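Local atomic coordinates of adhesin LabA (Helicobacter pylori, PDB entry 6GMM), a protein that probably binds LacdiNAc-bearing glycans of the gastric mucosa, acting as a lectin-type bacterial adhesin. Residues 27-32 with 382-387; 36-41 with 376-381; 276-279 with 283-286; 390-395 with 433-438. All coordinates share one frame; numbering follows the deposited sequence.

Contact 1 (27-32 with 382-387)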
loop_
_atom_site.group_PDB
_atom_site.type_symbol
_atom_site.label_atom_id
_atom_site.label_comp_id
_atom_site.label_asym_id
_atom_site.label_seq_id
_atom_site.Cartn_x
_atom_site.Cartn_y
_atom_site.Cartn_z
ATOM N N ARG A 27 2.584 -15.641 28.331
ATOM C CA ARG A 27 1.914 -16.929 28.419
ATOM C C ARG A 27 1.992 -17.575 27.037
ATOM O O ARG A 27 2.506 -18.689 26.929
ATOM C CB ARG A 27 0.457 -16.765 28.916
ATOM C CG ARG A 27 0.324 -16.756 30.458
ATOM C CD ARG A 27 -0.774 -15.821 30.971
ATOM N NE ARG A 27 -1.970 -16.543 31.417
ATOM C CZ ARG A 27 -2.587 -16.361 32.588
ATOM N NH1 ARG A 27 -3.666 -17.071 32.893
ATOM N NH2 ARG A 27 -2.129 -15.471 33.460
ATOM N N GLN A 28 1.603 -16.822 25.970
ATOM C CA GLN A 28 1.645 -17.277 24.580
ATOM C C GLN A 28 3.063 -17.719 24.160
ATOM O O GLN A 28 3.202 -18.755 23.506
ATOM C CB GLN A 28 1.146 -16.174 23.657
ATOM C CG GLN A 28 -0.064 -16.551 22.819
ATOM C CD GLN A 28 -0.422 -15.458 21.825
ATOM O OE1 GLN A 28 -0.340 -14.250 22.109
ATOM N NE2 GLN A 28 -0.848 -15.860 20.634
ATOM N N SER A 29 4.111 -16.979 24.591
ATOM C CA SER A 29 5.529 -17.258 24.278
ATOM C C SER A 29 6.047 -18.588 24.795
ATOM O O SER A 29 7.114 -19.041 24.368
ATOM C CB SER A 29 6.428 -16.147 24.808
ATOM O OG SER A 29 5.994 -14.870 24.388
ATOM N N ALA A 30 5.330 -19.172 25.768
ATOM C CA ALA A 30 5.680 -20.437 26.388
ATOM C C ALA A 30 4.868 -21.610 25.801
ATOM O O ALA A 30 4.960 -22.731 26.301
ATOM C CB ALA A 30 5.440 -20.335 27.892
ATOM N N ASP A 31 4.099 -21.359 24.729
ATOM C CA ASP A 31 3.216 -22.369 24.151
ATOM C C ASP A 31 3.622 -22.746 22.713
ATOM O O ASP A 31 3.320 -21.983 21.802
ATOM C CB ASP A 31 1.765 -21.854 24.251
ATOM C CG ASP A 31 0.659 -22.816 23.868
ATOM O OD1 ASP A 31 0.973 -23.933 23.402
ATOM O OD2 ASP A 31 -0.527 -22.435 23.995
ATOM N N PRO A 32 4.286 -23.920 22.480
ATOM C CA PRO A 32 4.696 -24.277 21.096
ATOM C C PRO A 32 3.550 -24.417 20.105
ATOM O O PRO A 32 3.746 -24.117 18.935
ATOM C CB PRO A 32 5.493 -25.579 21.242
ATOM C CG PRO A 32 5.294 -26.048 22.640
ATOM C CD PRO A 32 4.741 -24.926 23.468
ATOM N N ALA A 382 5.931 -12.667 18.181
ATOM C CA ALA A 382 7.296 -12.698 17.666
ATOM C C ALA A 382 8.204 -11.679 18.377
ATOM O O ALA A 382 9.313 -12.047 18.767
ATOM C CB ALA A 382 7.295 -12.471 16.172
ATOM N N TYR A 383 7.709 -10.443 18.638
ATOM C CA TYR A 383 8.496 -9.456 19.379
ATOM C C TYR A 383 8.751 -9.902 20.818
ATOM O O TYR A 383 9.855 -9.711 21.340
ATOM C CB TYR A 383 7.859 -8.054 19.328
ATOM C CG TYR A 383 8.661 -7.014 20.088
ATOM C CD1 TYR A 383 9.758 -6.386 19.502
ATOM C CD2 TYR A 383 8.348 -6.691 21.403
ATOM C CE1 TYR A 383 10.503 -5.434 20.198
ATOM C CE2 TYR A 383 9.082 -5.734 22.108
ATOM C CZ TYR A 383 10.159 -5.107 21.501
ATOM O OH TYR A 383 10.888 -4.172 22.198
ATOM N N THR A 384 7.736 -10.506 21.455
ATOM C CA THR A 384 7.843 -11.008 22.840
ATOM C C THR A 384 8.869 -12.145 22.899
ATOM O O THR A 384 9.780 -12.064 23.720
ATOM C CB THR A 384 6.459 -11.336 23.440
ATOM O OG1 THR A 384 5.586 -10.213 23.263
ATOM C CG2 THR A 384 6.521 -11.635 24.925
ATOM N N LEU A 385 8.762 -13.160 22.012
ATOM C CA LEU A 385 9.733 -14.267 21.923
ATOM C C LEU A 385 11.139 -13.737 21.648
ATOM O O LEU A 385 12.081 -14.218 22.245
ATOM C CB LEU A 385 9.366 -15.241 20.793
ATOM C CG LEU A 385 8.299 -16.268 21.071
ATOM C CD1 LEU A 385 7.909 -16.946 19.796
ATOM C CD2 LEU A 385 8.798 -17.325 22.081
ATOM N N ALA A 386 11.286 -12.756 20.733
ATOM C CA ALA A 386 12.587 -12.168 20.406
ATOM C C ALA A 386 13.227 -11.460 21.600
ATOM O O ALA A 386 14.455 -11.432 21.703
ATOM C CB ALA A 386 12.437 -11.195 19.275
ATOM N N ASN A 387 12.394 -10.906 22.504
ATOM C CA ASN A 387 12.883 -10.157 23.666
ATOM C C ASN A 387 12.341 -10.678 24.977
ATOM O O ASN A 387 12.159 -9.884 25.897
ATOM C CB ASN A 387 12.513 -8.672 23.510
ATOM C CG ASN A 387 13.056 -8.045 22.267
ATOM O OD1 ASN A 387 14.186 -7.540 22.240
ATOM N ND2 ASN A 387 12.258 -8.073 21.213
#

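Contact 2 (36-41 with 376-381)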
loop_
_atom_site.group_PDB
_atom_site.type_symbol
_atom_site.label_atom_id
_atom_site.label_comp_id
_atom_site.label_asym_id
_atom_site.label_seq_id
_atom_site.Cartn_x
_atom_site.Cartn_y
_atom_site.Cartn_z
ATOM N N ASN A 36 3.429 -22.374 16.753
ATOM C CA ASN A 36 3.211 -23.074 15.472
ATOM C C ASN A 36 2.036 -22.452 14.737
ATOM O O ASN A 36 2.145 -22.198 13.542
ATOM C CB ASN A 36 2.959 -24.580 15.676
ATOM C CG ASN A 36 4.163 -25.369 16.136
ATOM O OD1 ASN A 36 5.323 -24.982 15.934
ATOM N ND2 ASN A 36 3.907 -26.515 16.731
ATOM N N ASN A 37 0.930 -22.152 15.453
ATOM C CA ASN A 37 -0.233 -21.502 14.816
ATOM C C ASN A 37 0.111 -20.157 14.195
ATOM O O ASN A 37 -0.284 -19.910 13.048
ATOM C CB ASN A 37 -1.403 -21.381 15.796
ATOM C CG ASN A 37 -1.974 -22.717 16.177
ATOM O OD1 ASN A 37 -1.733 -23.738 15.508
ATOM N ND2 ASN A 37 -2.722 -22.751 17.284
ATOM N N ALA A 38 0.894 -19.315 14.899
ATOM C CA ALA A 38 1.276 -17.989 14.366
ATOM C C ALA A 38 2.218 -18.082 13.158
ATOM O O ALA A 38 2.038 -17.360 12.170
ATOM C CB ALA A 38 1.884 -17.133 15.459
ATOM N N ARG A 39 3.174 -19.023 13.211
ATOM C CA ARG A 39 4.132 -19.237 12.126
ATOM C C ARG A 39 3.428 -19.768 10.894
ATOM O O ARG A 39 3.690 -19.265 9.810
ATOM C CB ARG A 39 5.324 -20.108 12.567
ATOM C CG ARG A 39 6.246 -19.372 13.526
ATOM C CD ARG A 39 7.269 -20.296 14.132
ATOM N NE ARG A 39 8.458 -20.430 13.296
ATOM C CZ ARG A 39 9.369 -21.387 13.438
ATOM N NH1 ARG A 39 10.425 -21.428 12.637
ATOM N NH2 ARG A 39 9.227 -22.316 14.379
ATOM N N GLY A 40 2.485 -20.700 11.078
ATOM C CA GLY A 40 1.674 -21.252 9.995
ATOM C C GLY A 40 0.771 -20.186 9.400
ATOM O O GLY A 40 0.607 -20.123 8.172
ATOM N N ASN A 41 0.229 -19.284 10.262
ATOM C CA ASN A 41 -0.599 -18.154 9.793
ATOM C C ASN A 41 0.197 -17.188 8.908
ATOM O O ASN A 41 -0.364 -16.642 7.963
ATOM C CB ASN A 41 -1.153 -17.345 10.958
ATOM C CG ASN A 41 -2.297 -17.940 11.708
ATOM O OD1 ASN A 41 -3.017 -18.826 11.233
ATOM N ND2 ASN A 41 -2.515 -17.406 12.903
ATOM N N HIS A 376 -1.120 -9.251 13.088
ATOM C CA HIS A 376 -0.852 -8.388 14.231
ATOM C C HIS A 376 -0.514 -9.249 15.438
ATOM O O HIS A 376 0.535 -9.053 16.073
ATOM C CB HIS A 376 -2.033 -7.425 14.467
ATOM C CG HIS A 376 -2.351 -6.597 13.243
ATOM N ND1 HIS A 376 -1.359 -5.914 12.553
ATOM C CD2 HIS A 376 -3.536 -6.372 12.626
ATOM C CE1 HIS A 376 -1.971 -5.303 11.545
ATOM N NE2 HIS A 376 -3.274 -5.564 11.535
ATOM N N ASN A 377 -1.341 -10.279 15.686
ATOM C CA ASN A 377 -1.089 -11.202 16.801
ATOM C C ASN A 377 0.281 -11.907 16.652
ATOM O O ASN A 377 1.040 -11.948 17.621
ATOM C CB ASN A 377 -2.238 -12.204 16.945
ATOM C CG ASN A 377 -3.564 -11.569 17.342
ATOM O OD1 ASN A 377 -3.627 -10.590 18.102
ATOM N ND2 ASN A 377 -4.664 -12.129 16.857
ATOM N N ALA A 378 0.635 -12.365 15.417
ATOM C CA ALA A 378 1.917 -13.034 15.156
ATOM C C ALA A 378 3.099 -12.103 15.417
ATOM O O ALA A 378 4.113 -12.542 15.952
ATOM C CB ALA A 378 1.959 -13.571 13.731
ATOM N N ARG A 379 2.945 -10.816 15.082
ATOM C CA ARG A 379 3.966 -9.771 15.255
ATOM C C ARG A 379 4.303 -9.594 16.718
ATOM O O ARG A 379 5.479 -9.643 17.102
ATOM C CB ARG A 379 3.471 -8.436 14.653
ATOM C CG ARG A 379 4.433 -7.265 14.853
ATOM C CD ARG A 379 3.763 -5.987 14.431
ATOM N NE ARG A 379 4.635 -4.819 14.582
ATOM C CZ ARG A 379 4.564 -3.716 13.835
ATOM N NH1 ARG A 379 5.385 -2.697 14.064
ATOM N NH2 ARG A 379 3.685 -3.632 12.836
ATOM N N ASN A 380 3.263 -9.382 17.542
ATOM C CA ASN A 380 3.407 -9.161 18.975
ATOM C C ASN A 380 4.039 -10.365 19.659
ATOM O O ASN A 380 5.014 -10.186 20.406
ATOM C CB ASN A 380 2.073 -8.723 19.572
ATOM C CG ASN A 380 1.647 -7.395 18.955
ATOM O OD1 ASN A 380 2.491 -6.549 18.609
ATOM N ND2 ASN A 380 0.358 -7.215 18.698
ATOM N N LEU A 381 3.574 -11.584 19.315
ATOM C CA LEU A 381 4.144 -12.838 19.843
ATOM C C LEU A 381 5.637 -12.914 19.446
ATOM O O LEU A 381 6.501 -13.130 20.292
ATOM C CB LEU A 381 3.382 -14.052 19.262
ATOM C CG LEU A 381 3.926 -15.465 19.607
ATOM C CD1 LEU A 381 4.033 -15.685 21.123
ATOM C CD2 LEU A 381 2.982 -16.529 19.103
#

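Contact 3 (276-279 with 283-286)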
loop_
_atom_site.group_PDB
_atom_site.type_symbol
_atom_site.label_atom_id
_atom_site.label_comp_id
_atom_site.label_asym_id
_atom_site.label_seq_id
_atom_site.Cartn_x
_atom_site.Cartn_y
_atom_site.Cartn_z
ATOM N N LYS A 276 7.316 -31.805 23.709
ATOM C CA LYS A 276 8.515 -31.372 24.436
ATOM C C LYS A 276 8.324 -29.992 25.054
ATOM O O LYS A 276 7.466 -29.215 24.608
ATOM C CB LYS A 276 9.734 -31.361 23.494
ATOM N N THR A 277 9.125 -29.689 26.092
ATOM C CA THR A 277 9.099 -28.391 26.766
ATOM C C THR A 277 9.766 -27.361 25.851
ATOM O O THR A 277 10.802 -27.656 25.250
ATOM C CB THR A 277 9.812 -28.500 28.137
ATOM O OG1 THR A 277 9.140 -29.472 28.937
ATOM C CG2 THR A 277 9.854 -27.180 28.899
ATOM N N PHE A 278 9.174 -26.169 25.740
ATOM C CA PHE A 278 9.760 -25.082 24.938
ATOM C C PHE A 278 10.361 -24.065 25.896
ATOM O O PHE A 278 9.672 -23.558 26.792
ATOM C CB PHE A 278 8.725 -24.423 23.982
ATOM C CG PHE A 278 9.202 -23.219 23.187
ATOM C CD1 PHE A 278 9.866 -23.382 21.973
ATOM C CD2 PHE A 278 8.952 -21.924 23.634
ATOM C CE1 PHE A 278 10.304 -22.271 21.240
ATOM C CE2 PHE A 278 9.418 -20.819 22.922
ATOM C CZ PHE A 278 10.064 -20.994 21.707
ATOM N N ASN A 279 11.659 -23.809 25.740
ATOM C CA ASN A 279 12.377 -22.839 26.550
ATOM C C ASN A 279 12.400 -21.500 25.786
ATOM O O ASN A 279 13.099 -21.367 24.778
ATOM C CB ASN A 279 13.784 -23.337 26.887
ATOM C CG ASN A 279 14.579 -22.400 27.771
ATOM O OD1 ASN A 279 14.236 -21.222 27.981
ATOM N ND2 ASN A 279 15.693 -22.893 28.259
ATOM N N ASP A 283 15.142 -21.415 22.851
ATOM C CA ASP A 283 14.626 -22.029 21.635
ATOM C C ASP A 283 13.922 -21.079 20.685
ATOM O O ASP A 283 13.235 -21.572 19.798
ATOM C CB ASP A 283 13.704 -23.215 21.998
ATOM C CG ASP A 283 14.233 -24.145 23.075
ATOM O OD1 ASP A 283 15.467 -24.237 23.224
ATOM O OD2 ASP A 283 13.405 -24.773 23.780
ATOM N N ALA A 284 14.120 -19.744 20.816
ATOM C CA ALA A 284 13.424 -18.751 19.974
ATOM C C ALA A 284 14.323 -17.943 19.014
ATOM O O ALA A 284 13.985 -16.807 18.647
ATOM C CB ALA A 284 12.607 -17.812 20.848
ATOM N N ASN A 285 15.406 -18.570 18.515
ATOM C CA ASN A 285 16.330 -17.928 17.583
ATOM C C ASN A 285 15.660 -17.580 16.238
ATOM O O ASN A 285 16.171 -16.707 15.527
ATOM C CB ASN A 285 17.630 -18.750 17.417
ATOM C CG ASN A 285 17.475 -20.188 16.944
ATOM O OD1 ASN A 285 16.409 -20.615 16.471
ATOM N ND2 ASN A 285 18.576 -20.963 17.002
ATOM N N PHE A 286 14.479 -18.197 15.935
ATOM C CA PHE A 286 13.660 -17.969 14.720
ATOM C C PHE A 286 12.787 -16.715 14.833
ATOM O O PHE A 286 12.210 -16.272 13.840
ATOM C CB PHE A 286 12.723 -19.179 14.467
ATOM C CG PHE A 286 11.728 -19.464 15.584
ATOM C CD1 PHE A 286 10.503 -18.797 15.640
ATOM C CD2 PHE A 286 12.028 -20.373 16.592
ATOM C CE1 PHE A 286 9.616 -19.019 16.709
ATOM C CE2 PHE A 286 11.130 -20.608 17.633
ATOM C CZ PHE A 286 9.938 -19.922 17.694
#

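Contact 4 (390-395 with 433-438)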
loop_
_atom_site.group_PDB
_atom_site.type_symbol
_atom_site.label_atom_id
_atom_site.label_comp_id
_atom_site.label_asym_id
_atom_site.label_seq_id
_atom_site.Cartn_x
_atom_site.Cartn_y
_atom_site.Cartn_z
ATOM N N SER A 390 13.850 -9.632 28.654
ATOM C CA SER A 390 13.516 -8.228 28.902
ATOM C C SER A 390 12.021 -7.978 29.066
ATOM O O SER A 390 11.625 -7.149 29.884
ATOM C CB SER A 390 14.038 -7.363 27.761
ATOM O OG SER A 390 13.644 -6.021 27.989
ATOM N N GLN A 391 11.201 -8.652 28.255
ATOM C CA GLN A 391 9.745 -8.530 28.282
ATOM C C GLN A 391 9.161 -9.107 29.566
ATOM O O GLN A 391 8.262 -8.506 30.155
ATOM C CB GLN A 391 9.123 -9.180 27.035
ATOM C CG GLN A 391 9.253 -8.363 25.737
ATOM C CD GLN A 391 8.574 -7.010 25.842
ATOM O OE1 GLN A 391 7.368 -6.876 25.608
ATOM N NE2 GLN A 391 9.337 -5.977 26.206
ATOM N N TYR A 392 9.724 -10.233 30.038
ATOM C CA TYR A 392 9.319 -10.891 31.277
ATOM C C TYR A 392 9.668 -10.038 32.501
ATOM O O TYR A 392 8.832 -9.887 33.396
ATOM C CB TYR A 392 9.868 -12.327 31.341
ATOM C CG TYR A 392 9.451 -13.136 32.555
ATOM C CD1 TYR A 392 8.108 -13.255 32.915
ATOM C CD2 TYR A 392 10.386 -13.857 33.289
ATOM C CE1 TYR A 392 7.721 -14.006 34.029
ATOM C CE2 TYR A 392 10.014 -14.595 34.407
ATOM C CZ TYR A 392 8.680 -14.677 34.767
ATOM O OH TYR A 392 8.316 -15.439 35.849
ATOM N N GLN A 393 10.868 -9.420 32.502
ATOM C CA GLN A 393 11.328 -8.485 33.540
ATOM C C GLN A 393 10.361 -7.287 33.569
ATOM O O GLN A 393 10.031 -6.799 34.642
ATOM C CB GLN A 393 12.741 -7.972 33.199
ATOM C CG GLN A 393 13.356 -7.094 34.277
ATOM C CD GLN A 393 14.756 -6.671 33.936
ATOM O OE1 GLN A 393 14.994 -5.561 33.445
ATOM N NE2 GLN A 393 15.724 -7.540 34.212
ATOM N N LYS A 394 9.912 -6.827 32.390
ATOM C CA LYS A 394 8.973 -5.706 32.261
ATOM C C LYS A 394 7.606 -6.010 32.937
ATOM O O LYS A 394 7.034 -5.120 33.577
ATOM C CB LYS A 394 8.811 -5.280 30.792
ATOM N N LEU A 395 7.147 -7.284 32.869
ATOM C CA LEU A 395 5.895 -7.767 33.483
ATOM C C LEU A 395 5.959 -7.615 35.001
ATOM O O LEU A 395 4.964 -7.233 35.634
ATOM C CB LEU A 395 5.642 -9.240 33.092
ATOM C CG LEU A 395 4.304 -9.894 33.519
ATOM C CD1 LEU A 395 3.089 -9.090 33.010
ATOM C CD2 LEU A 395 4.223 -11.315 33.007
ATOM N N ASP A 433 7.718 -17.061 38.149
ATOM C CA ASP A 433 6.595 -16.267 38.645
ATOM C C ASP A 433 5.479 -16.204 37.623
ATOM O O ASP A 433 5.699 -15.845 36.458
ATOM C CB ASP A 433 7.039 -14.871 39.109
ATOM C CG ASP A 433 7.793 -14.898 40.424
ATOM O OD1 ASP A 433 9.018 -15.134 40.398
ATOM O OD2 ASP A 433 7.148 -14.709 41.484
ATOM N N ASN A 434 4.298 -16.636 38.061
ATOM C CA ASN A 434 3.090 -16.666 37.264
ATOM C C ASN A 434 2.263 -15.467 37.670
ATOM O O ASN A 434 1.892 -15.337 38.838
ATOM C CB ASN A 434 2.342 -17.976 37.488
ATOM C CG ASN A 434 2.583 -19.001 36.407
ATOM O OD1 ASN A 434 3.702 -19.159 35.885
ATOM N ND2 ASN A 434 1.530 -19.728 36.053
ATOM N N TYR A 435 2.042 -14.550 36.726
ATOM C CA TYR A 435 1.309 -13.330 37.008
ATOM C C TYR A 435 -0.135 -13.472 36.588
ATOM O O TYR A 435 -0.457 -14.246 35.678
ATOM C CB TYR A 435 1.983 -12.118 36.362
ATOM C CG TYR A 435 3.334 -11.794 36.962
ATOM C CD1 TYR A 435 3.449 -10.906 38.024
ATOM C CD2 TYR A 435 4.506 -12.338 36.432
ATOM C CE1 TYR A 435 4.694 -10.578 38.560
ATOM C CE2 TYR A 435 5.756 -12.022 36.964
ATOM C CZ TYR A 435 5.843 -11.149 38.036
ATOM O OH TYR A 435 7.062 -10.857 38.592
ATOM N N TYR A 436 -1.016 -12.789 37.315
ATOM C CA TYR A 436 -2.450 -12.869 37.096
ATOM C C TYR A 436 -3.063 -11.495 37.190
ATOM O O TYR A 436 -2.455 -10.571 37.736
ATOM C CB TYR A 436 -3.090 -13.832 38.137
ATOM C CG TYR A 436 -2.533 -15.244 38.077
ATOM C CD1 TYR A 436 -3.108 -16.208 37.251
ATOM C CD2 TYR A 436 -1.431 -15.617 38.846
ATOM C CE1 TYR A 436 -2.588 -17.498 37.173
ATOM C CE2 TYR A 436 -0.894 -16.902 38.767
ATOM C CZ TYR A 436 -1.477 -17.840 37.929
ATOM O OH TYR A 436 -0.960 -19.109 37.849
ATOM N N ILE A 437 -4.265 -11.361 36.640
ATOM C CA ILE A 437 -5.045 -10.136 36.665
ATOM C C ILE A 437 -6.534 -10.484 36.816
ATOM O O ILE A 437 -7.024 -11.394 36.141
ATOM C CB ILE A 437 -4.714 -9.162 35.484
ATOM C CG1 ILE A 437 -5.479 -7.828 35.622
ATOM C CG2 ILE A 437 -4.891 -9.795 34.073
ATOM C CD1 ILE A 437 -4.926 -6.660 34.819
ATOM N N ASP A 438 -7.227 -9.791 37.735
ATOM C CA ASP A 438 -8.654 -9.968 37.961
ATOM C C ASP A 438 -9.364 -9.066 36.984
ATOM O O ASP A 438 -9.281 -7.834 37.098
ATOM C CB ASP A 438 -9.019 -9.605 39.406
ATOM C CG ASP A 438 -10.431 -9.993 39.781
ATOM O OD1 ASP A 438 -11.386 -9.409 39.206
ATOM O OD2 ASP A 438 -10.586 -10.853 40.657
#

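Contact 1 (27-32 with 382-387)
Ser-29 faces Thr-384 and Leu-385 with its methylene and hydroxyl, and each half of the side chain meets a different partner. The hydroxyl OG lies 3.3 Å from the methyl CG2 of Thr-384, while CB rests 3.8 Å from CD2 of Leu-385. The hydroxyl finds its hydrogen bond elsewhere: with OG beside the backbone N and anti to the carbonyl carbon (chi1 -52°), it turns back along its own chain to Leu-25 O. OG1 of Thr-384 bonds Asn-380 O in the same way, and this leaves CG2 anti to the backbone N and directed at the serine. Each hydroxyl thus bonds a carbonyl four residues earlier in its own chain, and across the contact methyls of Thr-384 and Leu-385 pack against the hydroxyl and carbonyl oxygens of Ser-29, with CB to CD2 as the carbon-on-carbon contact. The site is a corner of the helical SabA-like adhesin fold: a type I beta turn, Gln-28 to Asp-31, leads from helix 4-28 into helix 32-50, whose N-cap is Asp-31, and the end of helix 369-386, which Asn-387 leaves, packs against that turn. Phe-278 and Ala-287 also touch Leu-385. This leucine reaches in with one branch, CD2 approaching the carbonyl oxygen of Ser-29 at 3.3 Å.

Contact 2 (36-41 with 376-381)
Flat groups stay off the line between Ala-38 and its partners Ala-378 and Leu-381: no ring, side-chain amide or guanidinium spans the two segments. The nearby flat group with a defined partner is the guanidinium of Arg-39, which forms a cation-pi pair with the ring of Phe-286 to one flank of helix 32-50, so that aromatic chemistry flanks the alanine seam and does not enter it. The motif is a close, alanine-mediated crossing of two helices, 32-50 and 369-386, in this predominantly helical SabA-like fold. The evidence is in the backbone spacing: the CA atoms of Ala-38 and Ala-378 are 5.1 Å apart, a separation that methyl-sized side chains on both helices allow. Between them CB of Ala-38 meets CB of Ala-378 at 4.0 Å. All three touching residues are buried, and the interaction is purely one of apolar surfaces. Met-290 of helix 287-311 touches Ala-38 as well, bringing a third helix to the same methyl. Leu-381, one turn after Ala-378, extends the patch. Its CG stands anti to the backbone N (chi1 175°), which carries the isobutyl group across toward helix 32-50, and of its two branches it is CD2 that makes the contact, 3.9 Å from CB of Ala-38.

Contact 3 (276-279 with 283-286)
Asn-279 and Asp-283 are joined by two hydrogen bonds. The amide N of Asn-279 gives its proton to OD2 of Asp-283 at 2.8 Å, and the amide N of Asp-283 returns one to O of Asn-279, also at 2.8 Å and nearly along the C=O axis. Both are close to straight, 163° at the hydrogen. The second bond spans four residues and closes the loop ahead of helix 287-311. Inside it, OD1 of Asn-279 bonds the N of Tyr-281, an Asx turn that helps to shape the bend. One residue back, Phe-278 slides past Asp-283 with its CE1 3.6 Å from CB of Asp-283, the ring and carboxylate planes steeply inclined. CE1 of Phe-278 also meets CE2 of Phe-286 edge to edge at 4.1 Å. Further out, Pro-32, Ile-35 and Leu-385 touch Phe-278, seating its ring against helices 32-50 and 369-386, while Gln-429 NE2 bonds its carbonyl O. The carboxylate receives the Asn-279 N-H from above its plane, 47° out of it, and this N-H given to OD2 would probably favour the carboxylate form of Asp-283.

Contact 4 (390-395 with 433-438)
Tyr-392 is the first residue along segment 390-395 of helix 388-408 to meet the strand. With CG anti to the backbone N (chi1 -177°), the ring projects from the helix to bring OH against the backbone of Asp-433, donating to its carbonyl O at 2.7 Å. That oxygen lies at the ring edge, in the plane of the phenol, and is used on a lone pair within its own carbonyl plane. The amide N of Asp-433 is also close to OH of Tyr-392, at 2.9 Å. The flank of the same ring reaches Tyr-435, CE1 of Tyr-392 lying 4.1 Å from CE2 of Tyr-435 and near the plane of the latter's ring, at its edge; the two side chains cross at about a right angle. Leu-395, one turn on, takes over from the tyrosine and covers the Tyr-435 ring instead of its edge. Its CG makes an off-centre CH-pi contact, 4.3 Å from the ring centroid and 30° off the normal, while branch CD2 approaches CD2 of Tyr-435 at 3.6 Å. Tyr-435 is therefore gripped at an edge by a tyrosine and over its ring by a leucine. The arrangement is a helix laid on a two-stranded antiparallel ribbon: the axes of the short segments 390-395 and 433-437 come within 10.7 Å, with their directions 55° apart. Strand 433-437 pairs with strand 419-423 through backbone hydrogen bonds, Asn-434 with Lys-422 and Tyr-436 with Ser-420. Loop residues Tyr-281, Ile-431 and Gln-432 touch Tyr-392, and helix 4-28 lies alongside, Tyr-19 touching Tyr-435 and Asn-23 touching Leu-395.

How the contacts relate
Contacts 1, 2 and 4 are buried, whereas contact 3 lies at the surface. Contacts 1 and 2 share helix 369-386 and join it to successive parts of the chain around the 28-31 turn; they touch where Leu-381 CD1 packs 3.7 Å from Ser-29 N. Contact 3 meets contact 1 through Phe-278, whose CE2 lies 3.6 Å from CD2 of Leu-385, and reaches contact 2 through Phe-286 and Arg-39. Contact 4, on the following helix 388-408, touches contact 1 but not contacts 2 or 3. Chemistry follows position: methyls against serine oxygens at the turn of contact 1, alanine methyls and a leucine branch at the crossing of contact 2, backbone and carboxylate hydrogen bonds in the surface loop, and phenol and CH-pi contacts where helix meets strand.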